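Local coordinates for hypothetical protein (Parabacteroides merdae, PDB 4OO3) that is of unknown function but is probably an NAD(P)-dependent oxidoreductase, with a Rossmann-fold nucleotide-binding domain joined to a putative oxidoreductase C-terminal domain, at residues I255-F260 and E278-K283; T156-R161 and V227-F232. All coordinates share one frame; numbering follows the deposited sequence.

Contact 1 of 2, residues I255-F260 and E278-K283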
# COMPACT_ATOMS: atom_id res chain seq x y z
N ILE A 255 3.88 18.92 -14.75
CA ILE A 255 3.79 19.84 -13.63
C ILE A 255 4.40 21.18 -14.03
O ILE A 255 5.54 21.23 -14.50
CB ILE A 255 4.53 19.31 -12.38
CG1 ILE A 255 4.24 17.83 -12.13
CG2 ILE A 255 4.15 20.13 -11.15
CD1 ILE A 255 2.84 17.54 -11.65
N SER A 256 3.63 22.25 -13.84
CA SER A 256 4.13 23.60 -14.09
C SER A 256 5.04 24.04 -12.94
O SER A 256 4.99 23.46 -11.86
CB SER A 256 2.96 24.58 -14.26
OG SER A 256 2.41 24.92 -13.00
N PRO A 257 5.87 25.07 -13.16
CA PRO A 257 6.73 25.59 -12.09
C PRO A 257 5.95 26.02 -10.84
O PRO A 257 6.45 25.89 -9.72
CB PRO A 257 7.39 26.82 -12.73
CG PRO A 257 7.29 26.61 -14.19
CD PRO A 257 6.03 25.83 -14.42
N GLU A 258 4.74 26.53 -11.04
CA GLU A 258 3.91 27.02 -9.96
C GLU A 258 3.38 25.84 -9.16
O GLU A 258 3.44 25.84 -7.93
CB GLU A 258 2.75 27.85 -10.51
CG GLU A 258 3.18 29.14 -11.21
CD GLU A 258 3.64 28.94 -12.65
OE1 GLU A 258 2.88 28.37 -13.46
OE2 GLU A 258 4.77 29.36 -12.98
N GLU A 259 2.88 24.84 -9.88
CA GLU A 259 2.39 23.62 -9.25
C GLU A 259 3.51 22.95 -8.46
O GLU A 259 3.31 22.53 -7.33
CB GLU A 259 1.82 22.67 -10.32
CG GLU A 259 0.55 23.18 -11.01
CD GLU A 259 0.20 22.39 -12.26
OE1 GLU A 259 0.85 21.36 -12.52
OE2 GLU A 259 -0.73 22.79 -12.97
N PHE A 260 4.70 22.89 -9.05
CA PHE A 260 5.87 22.34 -8.35
C PHE A 260 6.13 23.09 -7.04
O PHE A 260 6.25 22.48 -5.99
CB PHE A 260 7.12 22.39 -9.23
CG PHE A 260 8.29 21.69 -8.62
CD1 PHE A 260 8.47 20.33 -8.80
CD2 PHE A 260 9.17 22.38 -7.81
CE1 PHE A 260 9.53 19.68 -8.22
CE2 PHE A 260 10.24 21.73 -7.21
CZ PHE A 260 10.42 20.37 -7.42
N GLU A 278 11.21 19.90 -19.47
CA GLU A 278 11.25 20.21 -20.90
C GLU A 278 11.29 21.73 -21.16
O GLU A 278 12.36 22.33 -21.14
CB GLU A 278 10.07 19.56 -21.63
CG GLU A 278 10.17 18.04 -21.71
CD GLU A 278 9.51 17.46 -22.95
OE1 GLU A 278 9.71 18.02 -24.06
OE2 GLU A 278 8.79 16.44 -22.83
N ASN A 279 10.13 22.34 -21.42
CA ASN A 279 10.04 23.80 -21.54
C ASN A 279 9.49 24.37 -20.25
O ASN A 279 8.32 24.77 -20.18
CB ASN A 279 9.17 24.21 -22.74
CG ASN A 279 9.96 24.32 -24.03
OD1 ASN A 279 9.59 23.72 -25.04
ND2 ASN A 279 11.04 25.08 -24.00
N ASP A 280 10.33 24.37 -19.22
CA ASP A 280 9.93 24.79 -17.88
C ASP A 280 8.82 23.88 -17.31
O ASP A 280 8.22 24.19 -16.28
CB ASP A 280 9.47 26.26 -17.92
CG ASP A 280 9.93 27.06 -16.70
OD1 ASP A 280 10.85 26.63 -15.98
OD2 ASP A 280 9.36 28.16 -16.49
N THR A 281 8.57 22.74 -17.97
CA THR A 281 7.50 21.81 -17.60
C THR A 281 8.09 20.49 -17.11
O THR A 281 8.79 19.81 -17.86
CB THR A 281 6.60 21.52 -18.81
OG1 THR A 281 6.13 22.75 -19.37
CG2 THR A 281 5.41 20.65 -18.42
N LEU A 282 7.80 20.13 -15.87
CA LEU A 282 8.30 18.87 -15.30
C LEU A 282 7.38 17.72 -15.70
O LEU A 282 6.17 17.81 -15.53
CB LEU A 282 8.38 18.98 -13.78
CG LEU A 282 8.72 17.72 -12.99
CD1 LEU A 282 10.11 17.22 -13.34
CD2 LEU A 282 8.62 17.99 -11.50
N LYS A 283 7.97 16.66 -16.25
CA LYS A 283 7.24 15.47 -16.71
C LYS A 283 7.61 14.28 -15.84
O LYS A 283 8.74 13.79 -15.90
CB LYS A 283 7.61 15.15 -18.15
CG LYS A 283 7.37 16.28 -19.13
CD LYS A 283 5.94 16.31 -19.63
CE LYS A 283 5.78 17.32 -20.75
NZ LYS A 283 4.86 16.81 -21.80

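Contact 2 of 2, residues T156-R161 and V227-F232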
# COMPACT_ATOMS: atom_id res chain seq x y z
N THR A 156 -14.73 -2.30 2.37
CA THR A 156 -15.24 -2.81 1.09
C THR A 156 -14.35 -3.93 0.55
O THR A 156 -14.85 -4.91 0.01
CB THR A 156 -15.41 -1.73 -0.00
OG1 THR A 156 -14.14 -1.12 -0.31
CG2 THR A 156 -16.41 -0.66 0.44
N THR A 157 -13.04 -3.77 0.71
CA THR A 157 -12.10 -4.80 0.34
C THR A 157 -12.36 -6.10 1.10
O THR A 157 -12.39 -7.18 0.50
CB THR A 157 -10.64 -4.33 0.53
OG1 THR A 157 -10.26 -3.55 -0.61
CG2 THR A 157 -9.67 -5.49 0.67
N MSE A 158 -12.59 -5.99 2.41
CA MSE A 158 -12.82 -7.16 3.25
C MSE A 158 -14.10 -7.84 2.85
O MSE A 158 -14.18 -9.07 2.88
CB MSE A 158 -12.88 -6.81 4.74
CG MSE A 158 -11.50 -6.40 5.23
SE MSE A 158 -11.59 -5.76 7.08
CE MSE A 158 -11.63 -7.52 7.94
N LEU A 159 -15.11 -7.07 2.46
CA LEU A 159 -16.39 -7.66 2.06
C LEU A 159 -16.30 -8.31 0.68
O LEU A 159 -16.94 -9.32 0.42
CB LEU A 159 -17.51 -6.62 2.12
CG LEU A 159 -17.90 -6.20 3.54
CD1 LEU A 159 -18.82 -4.98 3.54
CD2 LEU A 159 -18.56 -7.35 4.27
N GLN A 160 -15.48 -7.73 -0.18
CA GLN A 160 -15.25 -8.27 -1.51
C GLN A 160 -14.61 -9.65 -1.39
O GLN A 160 -15.10 -10.62 -1.97
CB GLN A 160 -14.35 -7.33 -2.31
CG GLN A 160 -14.81 -7.08 -3.73
CD GLN A 160 -13.81 -6.28 -4.52
OE1 GLN A 160 -12.76 -5.87 -4.01
NE2 GLN A 160 -14.11 -6.04 -5.78
N ARG A 161 -13.54 -9.74 -0.60
CA ARG A 161 -12.89 -11.02 -0.29
C ARG A 161 -13.89 -12.05 0.25
O ARG A 161 -13.91 -13.19 -0.21
CB ARG A 161 -11.76 -10.81 0.72
CG ARG A 161 -11.01 -12.06 1.18
CD ARG A 161 -9.78 -11.63 1.96
NE ARG A 161 -9.26 -12.65 2.89
CZ ARG A 161 -8.06 -13.24 2.81
NH1 ARG A 161 -7.20 -12.97 1.83
NH2 ARG A 161 -7.72 -14.13 3.73
N VAL A 227 -5.37 -7.99 -5.57
CA VAL A 227 -5.87 -9.07 -6.44
C VAL A 227 -5.45 -10.44 -5.89
O VAL A 227 -6.25 -11.36 -5.90
CB VAL A 227 -5.64 -8.88 -7.99
CG1 VAL A 227 -5.06 -7.53 -8.36
CG2 VAL A 227 -4.88 -10.04 -8.63
N GLN A 228 -4.23 -10.56 -5.37
CA GLN A 228 -3.79 -11.77 -4.67
C GLN A 228 -4.64 -12.06 -3.43
O GLN A 228 -5.13 -13.17 -3.24
CB GLN A 228 -2.32 -11.63 -4.23
CG GLN A 228 -1.33 -11.51 -5.38
CD GLN A 228 0.12 -11.37 -4.91
OE1 GLN A 228 0.41 -11.15 -3.72
NE2 GLN A 228 1.04 -11.48 -5.86
N TRP A 229 -4.80 -11.04 -2.59
CA TRP A 229 -5.42 -11.20 -1.28
C TRP A 229 -6.94 -11.41 -1.35
O TRP A 229 -7.50 -12.23 -0.61
CB TRP A 229 -5.06 -9.99 -0.42
CG TRP A 229 -5.36 -10.14 1.01
CD1 TRP A 229 -4.62 -10.81 1.95
CD2 TRP A 229 -6.49 -9.60 1.69
NE1 TRP A 229 -5.23 -10.72 3.17
CE2 TRP A 229 -6.38 -9.99 3.04
CE3 TRP A 229 -7.58 -8.84 1.29
CZ2 TRP A 229 -7.33 -9.63 3.99
CZ3 TRP A 229 -8.52 -8.48 2.23
CH2 TRP A 229 -8.39 -8.88 3.57
N GLU A 230 -7.61 -10.67 -2.22
CA GLU A 230 -9.06 -10.83 -2.40
C GLU A 230 -9.43 -12.06 -3.22
O GLU A 230 -10.35 -12.79 -2.86
CB GLU A 230 -9.65 -9.60 -3.08
CG GLU A 230 -9.61 -8.33 -2.25
CD GLU A 230 -9.88 -7.10 -3.09
OE1 GLU A 230 -9.79 -7.18 -4.33
OE2 GLU A 230 -10.16 -6.04 -2.52
N ALA A 231 -8.73 -12.28 -4.32
CA ALA A 231 -9.15 -13.25 -5.33
C ALA A 231 -8.50 -14.62 -5.16
O ALA A 231 -8.98 -15.60 -5.74
CB ALA A 231 -8.87 -12.71 -6.72
N PHE A 232 -7.42 -14.69 -4.38
CA PHE A 232 -6.77 -15.97 -4.08
C PHE A 232 -6.44 -16.06 -2.58
O PHE A 232 -5.27 -16.26 -2.21
CB PHE A 232 -5.49 -16.13 -4.92
CG PHE A 232 -5.72 -15.97 -6.40
CD1 PHE A 232 -5.76 -14.70 -6.97
CD2 PHE A 232 -5.90 -17.07 -7.22
CE1 PHE A 232 -5.98 -14.55 -8.33
CE2 PHE A 232 -6.12 -16.93 -8.57
CZ PHE A 232 -6.16 -15.66 -9.13

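Contact 1 of 2, residues I255-F260 and E278-K283
Ile255 and Leu282 form an antiparallel, hydrogen-bonded pair. Ile255 N donates to Leu282 O at 2.7 Å. Leu282 N returns a bond to Ile255 O at 2.9 Å. The two side chains share one face of the sheet, with Ile255 CB 4.1 Å from Leu282 CB. With chi1 at 173°, Leu282 CG points away from the backbone N, and its CD2 branch meets the ring of Phe260, 3.6 Å from Phe260 CD1. Next to the pair, the ring of Pro257 crosses Asp280 at about a right angle, with Pro257 CG 3.5 Å from Asp280 OD2. Thr281 lays CG2 near Ile255 O, and Thr281 OG1 bonds Asn279 O at 3.1 Å from above the carbonyl plane. A serine here would lack CG2 and would probably leave that side of Ile255 O less covered. Further out, Ser256 and Glu259 form a capping box that starts helix 257-264 as strand 243-255 ends. Tyr269 sets its ring edge-to-face with Phe260, and its OH bonds Asp280 O. The contact thus joins paired backbone N and O atoms at the strand to an apolar meeting of Leu282 and Phe260 beside them.

Contact 2 of 2, residues T156-R161 and V227-F232
Arg161 reaches across Trp229, and nearly every atom of its side chain meets the second helix. Arg161 CB lies 4.1 Å from Glu230 CA. CG, turned to the far side of CB from the backbone N, passes beside Trp229 O. From there the chain runs extended to NE, which carries it over the indole. Arg161 CD sits over the six-membered ring of Trp229, 3.4 Å from its centroid, in a CH-pi contact. NE follows above CZ2. Arg161 CZ stands over the five-membered ring of Trp229, 3.9 Å from its centroid, a cation-pi contact. The guanidinium is stacked on the indole with the planes 23° apart. At the tip, Arg161 NH1 donates to Trp229 O at 2.6 Å, with a bent N-H...O angle of 137°. NH1 also lies over the indole face close to NE1, but both are donors and do not bond. NH2 turns to Asp234 in a salt bridge, so the charge has a partner just past the end of helix 220-231.

Helices 155-164 and 220-231 cross here and pack against the mixed sheet of the putative oxidoreductase C-terminal domain, the partner of the Rossmann fold in this protein. Their local axes approach to 9.2 Å at 52°. Strand 183-190 of that sheet touches both helices.

The indole is also met from helix 155-164 by Thr157 and Met158, a selenomethionine. Thr157 CG2 comes obliquely to Trp229 CZ3 at 3.6 Å, and Met158 CG lies at the ring edge near CH2. Thr157 OG1 donates to Glu230 OE2 at 3.1 Å, nearly in line with its C-O bond. The other oxygen, OE1, forms a salt bridge with Lys185 on strand 183-190.

Overall arrangement
From the N terminus the chain first builds the six-stranded parallel sheet, whose last strand is 145-147. Helix 155-164 follows. Contact 2 brings it against helix 220-231, closing a loop of 65 residues that includes strand 183-190 of the nine-stranded mixed sheet. The chain then enters strand 243-255, at one border of that sheet. Contact 1 closes a shorter loop of 17 residues, joining the end of this strand and the start of helix 257-264 to the start of strand 282-294. The loops neither nest nor cross. The centres of contact 1 and contact 2 are about 38 Å apart, and the two lie on opposite sides of the chain's centre. Strand 282-294 links them: it begins in contact 1, and farther along touches helix 220-231.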